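PDB 5B04: translation initiation factor eIF2B subunit delta, which forms part of the eIF2B complex, which catalyses exchange of GDP for GTP on the gamma subunit of translation initiation factor eIF2. Local coordinates for residues L272-H276 with E306-C310; L284-K288 with L313-I319; R295-S301 with E320-I326. All coordinates share one frame; numbering follows the deposited sequence.

Contact 1. Residues L272-H276 with E306-C310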
loop_
_atom_site.group_PDB
_atom_site.type_symbol
_atom_site.label_atom_id
_atom_site.label_comp_id
_atom_site.label_asym_id
_atom_site.label_seq_id
_atom_site.Cartn_x
_atom_site.Cartn_y
_atom_site.Cartn_z
ATOM N N LEU G 272 16.744 8.889 22.106
ATOM C CA LEU G 272 16.856 7.542 21.563
ATOM C C LEU G 272 17.923 7.466 20.477
ATOM O O LEU G 272 17.829 8.140 19.452
ATOM C CB LEU G 272 15.504 7.078 21.006
ATOM C CG LEU G 272 15.274 5.590 20.710
ATOM C CD1 LEU G 272 13.786 5.291 20.696
ATOM C CD2 LEU G 272 15.899 5.157 19.388
ATOM N N THR G 273 18.878 6.579 20.659
ATOM C CA THR G 273 19.832 6.304 19.625
ATOM C C THR G 273 19.736 4.855 19.291
ATOM O O THR G 273 19.563 4.060 20.169
ATOM C CB THR G 273 21.240 6.556 20.094
ATOM O OG1 THR G 273 22.147 6.096 19.096
ATOM C CG2 THR G 273 21.482 5.809 21.333
ATOM N N TYR G 274 19.848 4.513 18.020
ATOM C CA TYR G 274 19.709 3.144 17.601
ATOM C C TYR G 274 21.092 2.658 17.242
ATOM O O TYR G 274 21.848 3.338 16.617
ATOM C CB TYR G 274 18.640 3.084 16.533
ATOM C CG TYR G 274 18.491 1.781 15.827
ATOM C CD1 TYR G 274 18.355 0.607 16.507
ATOM C CD2 TYR G 274 18.463 1.736 14.484
ATOM C CE1 TYR G 274 18.213 -0.579 15.845
ATOM C CE2 TYR G 274 18.329 0.559 13.823
ATOM C CZ TYR G 274 18.203 -0.586 14.511
ATOM O OH TYR G 274 18.058 -1.735 13.821
ATOM N N LEU G 275 21.405 1.444 17.631
ATOM C CA LEU G 275 22.666 0.841 17.303
ATOM C C LEU G 275 23.940 1.502 17.800
ATOM O O LEU G 275 24.047 1.798 18.956
ATOM C CB LEU G 275 22.606 0.538 15.840
ATOM C CG LEU G 275 21.504 -0.486 15.639
ATOM C CD1 LEU G 275 21.279 -0.765 14.181
ATOM C CD2 LEU G 275 21.859 -1.769 16.328
ATOM N N HIS G 276 24.915 1.694 16.932
ATOM C CA HIS G 276 26.171 2.211 17.350
ATOM C C HIS G 276 26.513 3.183 16.246
ATOM O O HIS G 276 26.916 2.772 15.195
ATOM C CB HIS G 276 27.319 1.248 17.490
ATOM C CG HIS G 276 28.591 1.832 18.003
ATOM N ND1 HIS G 276 28.644 2.673 19.084
ATOM C CD2 HIS G 276 29.866 1.661 17.600
ATOM C CE1 HIS G 276 29.894 3.017 19.310
ATOM N NE2 HIS G 276 30.655 2.412 18.426
ATOM N N GLU G 306 25.131 -4.273 18.061
ATOM C CA GLU G 306 25.991 -3.095 18.124
ATOM C C GLU G 306 25.565 -2.131 19.225
ATOM O O GLU G 306 26.368 -1.329 19.701
ATOM C CB GLU G 306 26.004 -2.362 16.780
ATOM C CG GLU G 306 26.767 -3.077 15.679
ATOM C CD GLU G 306 25.855 -3.831 14.732
ATOM O OE1 GLU G 306 24.760 -4.250 15.166
ATOM O OE2 GLU G 306 26.231 -4.002 13.553
ATOM N N GLY G 307 24.299 -2.210 19.625
ATOM C CA GLY G 307 23.779 -1.356 20.677
ATOM C C GLY G 307 24.494 -1.573 21.996
ATOM O O GLY G 307 24.511 -0.690 22.854
ATOM N N ARG G 308 25.085 -2.752 22.158
ATOM C CA ARG G 308 25.868 -3.059 23.348
ATOM C C ARG G 308 27.145 -2.233 23.376
ATOM O O ARG G 308 27.506 -1.671 24.410
ATOM C CB ARG G 308 26.204 -4.549 23.407
ATOM C CG ARG G 308 24.990 -5.454 23.401
ATOM C CD ARG G 308 25.218 -6.688 24.253
ATOM N NE ARG G 308 24.083 -7.602 24.181
ATOM C CZ ARG G 308 24.019 -8.645 23.361
ATOM N NH1 ARG G 308 25.034 -8.918 22.552
ATOM N NH2 ARG G 308 22.945 -9.421 23.359
ATOM N N VAL G 309 27.825 -2.170 22.235
ATOM C CA VAL G 309 29.026 -1.354 22.095
ATOM C C VAL G 309 28.696 0.100 22.409
ATOM O O VAL G 309 29.483 0.809 23.038
ATOM C CB VAL G 309 29.621 -1.460 20.677
ATOM C CG1 VAL G 309 30.891 -0.631 20.565
ATOM C CG2 VAL G 309 29.897 -2.914 20.326
ATOM N N CYS G 310 27.517 0.528 21.973
ATOM C CA CYS G 310 27.012 1.858 22.289
ATOM C C CYS G 310 26.762 2.000 23.785
ATOM O O CYS G 310 27.256 2.935 24.418
ATOM C CB CYS G 310 25.727 2.142 21.510
ATOM S SG CYS G 310 24.902 3.681 21.969
#
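H276 lies with one face of its imidazole against V309: methyl CG1 sits 3.9 Å from the centroid of CG, ND1, CD2, CE1 and NE2, 15° off the normal, a CH-pi contact displaced toward the rim. NE2 is the ring atom nearest to CG1, at 3.7 Å. With CG anti to the backbone N (chi1 -177°), the imidazole of H276 is carried to V309 and C310, ND1 coming obliquely to C310 CA at 3.7 Å. The root of the same side chain packs on the preceding turn, H276 CB lying 3.9 Å from E306 CB. L275, which has a positive phi, turns the chain off the strand end; its side chain crosses that of E306, with L275 CD2 4.0 Å from E306 OE1. The carbonyl O of L275 faces the helix backbone, 3.6 Å from G307 CA. Deeper in, T273 CG2 meets C310 SG at 4.1 Å. The other oxygen of E306, OE2, forms a salt bridge with R355. Here the C-terminal end of strand 269-274 and the loop leaving it rest against the first turn of helix 306-316, as expected of the parallel alpha/beta, Rossmann-like layer of this family.

Contact 2. Residues L284-K288 with L313-I319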
loop_
_atom_site.group_PDB
_atom_site.type_symbol
_atom_site.label_atom_id
_atom_site.label_comp_id
_atom_site.label_asym_id
_atom_site.label_seq_id
_atom_site.Cartn_x
_atom_site.Cartn_y
_atom_site.Cartn_z
ATOM N N LEU G 284 25.998 12.892 22.019
ATOM C CA LEU G 284 25.562 12.596 23.379
ATOM C C LEU G 284 26.674 12.819 24.399
ATOM O O LEU G 284 26.456 13.447 25.435
ATOM C CB LEU G 284 25.051 11.157 23.468
ATOM C CG LEU G 284 23.778 10.856 22.677
ATOM C CD1 LEU G 284 23.506 9.362 22.649
ATOM C CD2 LEU G 284 22.596 11.609 23.270
ATOM N N ILE G 285 27.860 12.293 24.103
ATOM C CA ILE G 285 29.013 12.446 24.985
ATOM C C ILE G 285 29.346 13.920 25.186
ATOM O O ILE G 285 29.543 14.373 26.314
ATOM C CB ILE G 285 30.249 11.709 24.433
ATOM C CG1 ILE G 285 30.035 10.196 24.499
ATOM C CG2 ILE G 285 31.497 12.096 25.212
ATOM C CD1 ILE G 285 31.189 9.392 23.945
ATOM N N HIS G 286 29.397 14.660 24.084
ATOM C CA HIS G 286 29.626 16.099 24.123
ATOM C C HIS G 286 28.566 16.793 24.971
ATOM O O HIS G 286 28.874 17.698 25.741
ATOM C CB HIS G 286 29.632 16.674 22.705
ATOM C CG HIS G 286 29.800 18.160 22.648
ATOM N ND1 HIS G 286 28.737 19.033 22.722
ATOM C CD2 HIS G 286 30.907 18.928 22.507
ATOM C CE1 HIS G 286 29.181 20.274 22.637
ATOM N NE2 HIS G 286 30.494 20.239 22.507
ATOM N N ALA G 287 27.322 16.345 24.836
ATOM C CA ALA G 287 26.195 16.961 25.530
ATOM C C ALA G 287 26.339 16.900 27.050
ATOM O O ALA G 287 26.051 17.877 27.741
ATOM C CB ALA G 287 24.894 16.303 25.099
ATOM N N LYS G 288 26.783 15.760 27.571
ATOM C CA LYS G 288 26.961 15.611 29.012
ATOM C C LYS G 288 28.206 16.367 29.473
ATOM O O LYS G 288 28.263 16.865 30.601
ATOM C CB LYS G 288 27.040 14.128 29.405
ATOM C CG LYS G 288 27.813 13.841 30.690
ATOM C CD LYS G 288 27.112 12.804 31.564
ATOM C CE LYS G 288 25.687 13.231 31.907
ATOM N NZ LYS G 288 24.989 12.232 32.765
ATOM N N LEU G 313 29.960 2.127 25.722
ATOM C CA LEU G 313 30.600 3.428 25.566
ATOM C C LEU G 313 29.919 4.518 26.390
ATOM O O LEU G 313 30.577 5.239 27.140
ATOM C CB LEU G 313 30.617 3.830 24.090
ATOM C CG LEU G 313 31.053 5.260 23.762
ATOM C CD1 LEU G 313 32.487 5.509 24.202
ATOM C CD2 LEU G 313 30.887 5.543 22.276
ATOM N N LEU G 314 28.602 4.629 26.251
ATOM C CA LEU G 314 27.857 5.722 26.867
ATOM C C LEU G 314 27.822 5.642 28.392
ATOM O O LEU G 314 27.767 6.669 29.068
ATOM C CB LEU G 314 26.429 5.764 26.319
ATOM C CG LEU G 314 26.296 6.034 24.819
ATOM C CD1 LEU G 314 24.847 6.309 24.450
ATOM C CD2 LEU G 314 27.192 7.189 24.393
ATOM N N THR G 315 27.848 4.429 28.933
ATOM C CA THR G 315 27.827 4.255 30.382
ATOM C C THR G 315 29.213 4.462 30.982
ATOM O O THR G 315 29.346 4.754 32.170
ATOM C CB THR G 315 27.301 2.864 30.784
ATOM O OG1 THR G 315 28.030 1.852 30.078
ATOM C CG2 THR G 315 25.819 2.740 30.461
ATOM N N GLU G 316 30.243 4.307 30.157
ATOM C CA GLU G 316 31.613 4.554 30.596
ATOM C C GLU G 316 31.899 6.052 30.635
ATOM O O GLU G 316 32.860 6.494 31.264
ATOM C CB GLU G 316 32.613 3.841 29.684
ATOM C CG GLU G 316 32.721 2.346 29.937
ATOM C CD GLU G 316 33.651 1.653 28.960
ATOM O OE1 GLU G 316 34.030 2.282 27.950
ATOM O OE2 GLU G 316 34.002 0.478 29.201
ATOM N N HIS G 317 31.059 6.826 29.957
ATOM C CA HIS G 317 31.141 8.281 30.017
ATOM C C HIS G 317 30.146 8.821 31.035
ATOM O O HIS G 317 29.911 10.027 31.115
ATOM C CB HIS G 317 30.891 8.899 28.640
ATOM C CG HIS G 317 32.060 8.797 27.712
ATOM N ND1 HIS G 317 32.844 9.880 27.382
ATOM C CD2 HIS G 317 32.582 7.739 27.048
ATOM C CE1 HIS G 317 33.797 9.496 26.552
ATOM N NE2 HIS G 317 33.661 8.200 26.333
ATOM N N GLY G 318 29.561 7.913 31.809
ATOM C CA GLY G 318 28.679 8.283 32.901
ATOM C C GLY G 318 27.353 8.880 32.473
ATOM O O GLY G 318 26.861 9.819 33.099
ATOM N N ILE G 319 26.768 8.337 31.411
ATOM C CA ILE G 319 25.463 8.794 30.950
ATOM C C ILE G 319 24.375 7.802 31.352
ATOM O O ILE G 319 24.546 6.591 31.211
ATOM C CB ILE G 319 25.434 8.993 29.422
ATOM C CG1 ILE G 319 26.648 9.803 28.964
ATOM C CG2 ILE G 319 24.143 9.676 28.996
ATOM C CD1 ILE G 319 26.677 10.067 27.474
#
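The tip of I285 stands almost squarely over the imidazole of H317: methyl CD1 lies 3.6 Å from the centroid of the ring (CG, ND1, CD2, CE1 and NE2), only 7° off its normal, a CH-pi contact centred on the face. The branched residue reaches it with CG1 anti to the carbonyl carbon (chi1 -69°) and a fully extended outer bond, while its other branch, CG2, comes up to ND1 and CE1 from the same side of the ring as CD1. L313 and L314 continue the apolar seam from the other helix. L313 CD1 meets I285 CD1 at 4.1 Å, L314 CD2 meets I285 CG1 at 4.1 Å, and the second methyl of L314, CD1, meets L284 CD1 at 3.8 Å. Helices 278-289 and 306-316 are thus neighbours on one side of the parallel part of the central sheet, and the second of them ends here in a Schellman motif: I319 N bonds to L314 O and, weakly, G318 N to T315 O, with G318 at positive phi as the C-prime residue. K288 of helix 278-289 binds this terminus. Its chain, bent at chi2 and chi3, brings NZ to G318 O at 3.1 Å, with the donor tilted 16° from the carbonyl plane. With an alanine here instead of the lysine, the G318 carbonyl would probably lose this donor and a gap open beside I319, whose CG1 now lies 4.0 Å from K288 CD. I319 CD1 also reaches helix 278-289, 4.0 Å from L284 O. L284 and L314 both go on to touch V296 of strand 294-300.

Contact 3. Residues R295-S301 with E320-I326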
loop_
_atom_site.group_PDB
_atom_site.type_symbol
_atom_site.label_atom_id
_atom_site.label_comp_id
_atom_site.label_asym_id
_atom_site.label_seq_id
_atom_site.Cartn_x
_atom_site.Cartn_y
_atom_site.Cartn_z
ATOM N N ARG G 295 18.902 11.579 29.640
ATOM C CA ARG G 295 19.224 10.160 29.640
ATOM C C ARG G 295 19.030 9.586 28.243
ATOM O O ARG G 295 18.245 10.107 27.450
ATOM C CB ARG G 295 18.378 9.400 30.666
ATOM C CG ARG G 295 16.876 9.490 30.467
ATOM C CD ARG G 295 16.153 8.729 31.569
ATOM N NE ARG G 295 14.703 8.878 31.501
ATOM C CZ ARG G 295 13.878 7.949 31.030
ATOM N NH1 ARG G 295 14.362 6.797 30.582
ATOM N NH2 ARG G 295 12.571 8.169 31.006
ATOM N N VAL G 296 19.761 8.518 27.945
ATOM C CA VAL G 296 19.764 7.939 26.608
ATOM C C VAL G 296 19.043 6.596 26.565
ATOM O O VAL G 296 19.230 5.754 27.441
ATOM C CB VAL G 296 21.207 7.755 26.087
ATOM C CG1 VAL G 296 21.208 7.093 24.717
ATOM C CG2 VAL G 296 21.928 9.091 26.039
ATOM N N VAL G 297 18.210 6.407 25.548
ATOM C CA VAL G 297 17.604 5.108 25.298
ATOM C C VAL G 297 18.282 4.444 24.109
ATOM O O VAL G 297 18.222 4.949 22.987
ATOM C CB VAL G 297 16.095 5.218 25.029
ATOM C CG1 VAL G 297 15.543 3.876 24.578
ATOM C CG2 VAL G 297 15.371 5.710 26.270
ATOM N N VAL G 298 18.938 3.316 24.359
ATOM C CA VAL G 298 19.634 2.591 23.305
ATOM C C VAL G 298 18.795 1.425 22.797
ATOM O O VAL G 298 18.457 0.514 23.553
ATOM C CB VAL G 298 20.995 2.060 23.786
ATOM C CG1 VAL G 298 21.640 1.205 22.707
ATOM C CG2 VAL G 298 21.906 3.213 24.177
ATOM N N VAL G 299 18.460 1.464 21.512
ATOM C CA VAL G 299 17.704 0.389 20.884
ATOM C C VAL G 299 18.634 -0.508 20.076
ATOM O O VAL G 299 19.348 -0.037 19.192
ATOM C CB VAL G 299 16.593 0.937 19.969
ATOM C CG1 VAL G 299 15.900 -0.197 19.236
ATOM C CG2 VAL G 299 15.590 1.745 20.779
ATOM N N ASP G 300 18.623 -1.799 20.386
ATOM C CA ASP G 300 19.504 -2.751 19.721
ATOM C C ASP G 300 18.712 -3.686 18.814
ATOM O O ASP G 300 17.481 -3.656 18.804
ATOM C CB ASP G 300 20.291 -3.558 20.753
ATOM C CG ASP G 300 21.663 -3.962 20.255
ATOM O OD1 ASP G 300 21.889 -3.925 19.027
ATOM O OD2 ASP G 300 22.519 -4.311 21.096
ATOM N N SER G 301 19.421 -4.515 18.051
ATOM C CA SER G 301 18.775 -5.466 17.153
ATOM C C SER G 301 19.675 -6.655 16.825
ATOM O O SER G 301 20.892 -6.594 16.998
ATOM C CB SER G 301 18.344 -4.770 15.861
ATOM O OG SER G 301 17.731 -5.690 14.975
ATOM N N GLU G 320 23.263 8.324 31.860
ATOM C CA GLU G 320 22.123 7.498 32.244
ATOM C C GLU G 320 21.526 6.820 31.013
ATOM O O GLU G 320 21.176 7.488 30.040
ATOM C CB GLU G 320 21.070 8.346 32.959
ATOM C CG GLU G 320 19.898 7.564 33.523
ATOM C CD GLU G 320 18.973 8.432 34.355
ATOM O OE1 GLU G 320 17.906 7.937 34.774
ATOM O OE2 GLU G 320 19.315 9.611 34.590
ATOM N N CYS G 321 21.412 5.495 31.053
ATOM C CA CYS G 321 21.015 4.746 29.866
ATOM C C CYS G 321 19.970 3.660 30.118
ATOM O O CYS G 321 19.973 2.998 31.155
ATOM C CB CYS G 321 22.247 4.110 29.219
ATOM S SG CYS G 321 23.379 5.279 28.440
ATOM N N THR G 322 19.080 3.491 29.145
ATOM C CA THR G 322 18.125 2.389 29.128
ATOM C C THR G 322 18.383 1.547 27.881
ATOM O O THR G 322 18.681 2.086 26.816
ATOM C CB THR G 322 16.667 2.893 29.146
ATOM O OG1 THR G 322 16.438 3.659 30.335
ATOM C CG2 THR G 322 15.687 1.729 29.111
ATOM N N TYR G 323 18.280 0.229 28.015
ATOM C CA TYR G 323 18.624 -0.678 26.925
ATOM C C TYR G 323 17.481 -1.636 26.599
ATOM O O TYR G 323 17.061 -2.425 27.445
ATOM C CB TYR G 323 19.889 -1.461 27.285
ATOM C CG TYR G 323 20.386 -2.398 26.208
ATOM C CD1 TYR G 323 21.126 -1.923 25.134
ATOM C CD2 TYR G 323 20.136 -3.762 26.278
ATOM C CE1 TYR G 323 21.592 -2.779 24.152
ATOM C CE2 TYR G 323 20.596 -4.623 25.303
ATOM C CZ TYR G 323 21.323 -4.129 24.243
ATOM O OH TYR G 323 21.780 -4.990 23.273
ATOM N N VAL G 324 16.978 -1.557 25.370
ATOM C CA VAL G 324 15.895 -2.427 24.918
ATOM C C VAL G 324 16.153 -2.943 23.507
ATOM O O VAL G 324 16.934 -2.357 22.756
ATOM C CB VAL G 324 14.529 -1.703 24.931
ATOM C CG1 VAL G 324 14.132 -1.316 26.349
ATOM C CG2 VAL G 324 14.567 -0.481 24.025
ATOM N N MET G 325 15.496 -4.041 23.147
ATOM C CA MET G 325 15.555 -4.542 21.778
ATOM C C MET G 325 14.527 -3.816 20.921
ATOM O O MET G 325 13.587 -3.215 21.443
ATOM C CB MET G 325 15.318 -6.051 21.730
ATOM C CG MET G 325 16.380 -6.874 22.436
ATOM S SD MET G 325 18.050 -6.473 21.894
ATOM C CE MET G 325 17.986 -7.015 20.195
ATOM N N ILE G 326 14.702 -3.884 19.605
ATOM C CA ILE G 326 13.833 -3.174 18.671
ATOM C C ILE G 326 12.387 -3.675 18.754
ATOM O O ILE G 326 11.457 -2.990 18.331
ATOM C CB ILE G 326 14.353 -3.304 17.218
ATOM C CG1 ILE G 326 13.686 -2.271 16.304
ATOM C CG2 ILE G 326 14.160 -4.721 16.695
ATOM C CD1 ILE G 326 14.277 -2.214 14.913
#
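Strands 295-300 and 320-325 run parallel, 21° apart, and from V296 onward they are joined by a regular ladder in which V296 and V298 each donate and accept, with V296 N to E320 O at 2.7 Å and V324 N to V298 O at 3.1 Å. D300 N closes on V324 O at 3.0 Å; beyond it the bond from I326 N to D300 O is weak and bent. Toward helix 306-316, V296 CB packs on C321 SG at 4.0 Å, and V298 CG1 meets ring atom CD1 of Y323 at 4.0 Å. On the other face, V299 CG2 touches V324 CG2 at 4.1 Å, and I332 of helix 329-333 packs on V297, T322 and V324. R295 starts with CG wedged between its backbone N and carbonyl carbon (chi1 59°), then runs extended alongside T322; its CD passes 3.7 Å from E320 OE1, but the two charged groups are not in contact, and NH1 pairs instead with E335. Y323, with CG anti to the backbone N (chi1 -178°), reaches along the strands to D300 near their C-terminal end and donates from OH to D300 OD2, which sits at the ring edge with the carboxylate nearly perpendicular to the ring; the exact length of this bond is doubtful. The other oxygen, OD1, takes S301 N at 2.7 Å and also G307 N. C321, T322 and Y323 extend the ladder to a strand of the neighbouring beta subunit. Between these largely apolar strands, the buried carboxylate of D300 is probably held in rotation, OD1 by S301 N and G307 N at the start of the following helix and OD2 by Y323 of the outer strand.

From the N terminus the first halves come in the order 272-276, 284-288, 295-301, and the second halves in the same order, so each contact crosses the other two and none nests. Contact 1 closes a loop of 29 intervening residues, contact 2 one of 24 and contact 3 one of 18, the last being the beta-alpha-beta unit whose connecting helix, 306-316, serves contacts 1 and 2. Strands 269-274 and 294-300 are sheet neighbours, linking contact 1 to contact 3, while V296 receives leucines of contact 2. Together they bind two helices to three adjacent strands, at the edge where the beta subunit continues the sheet.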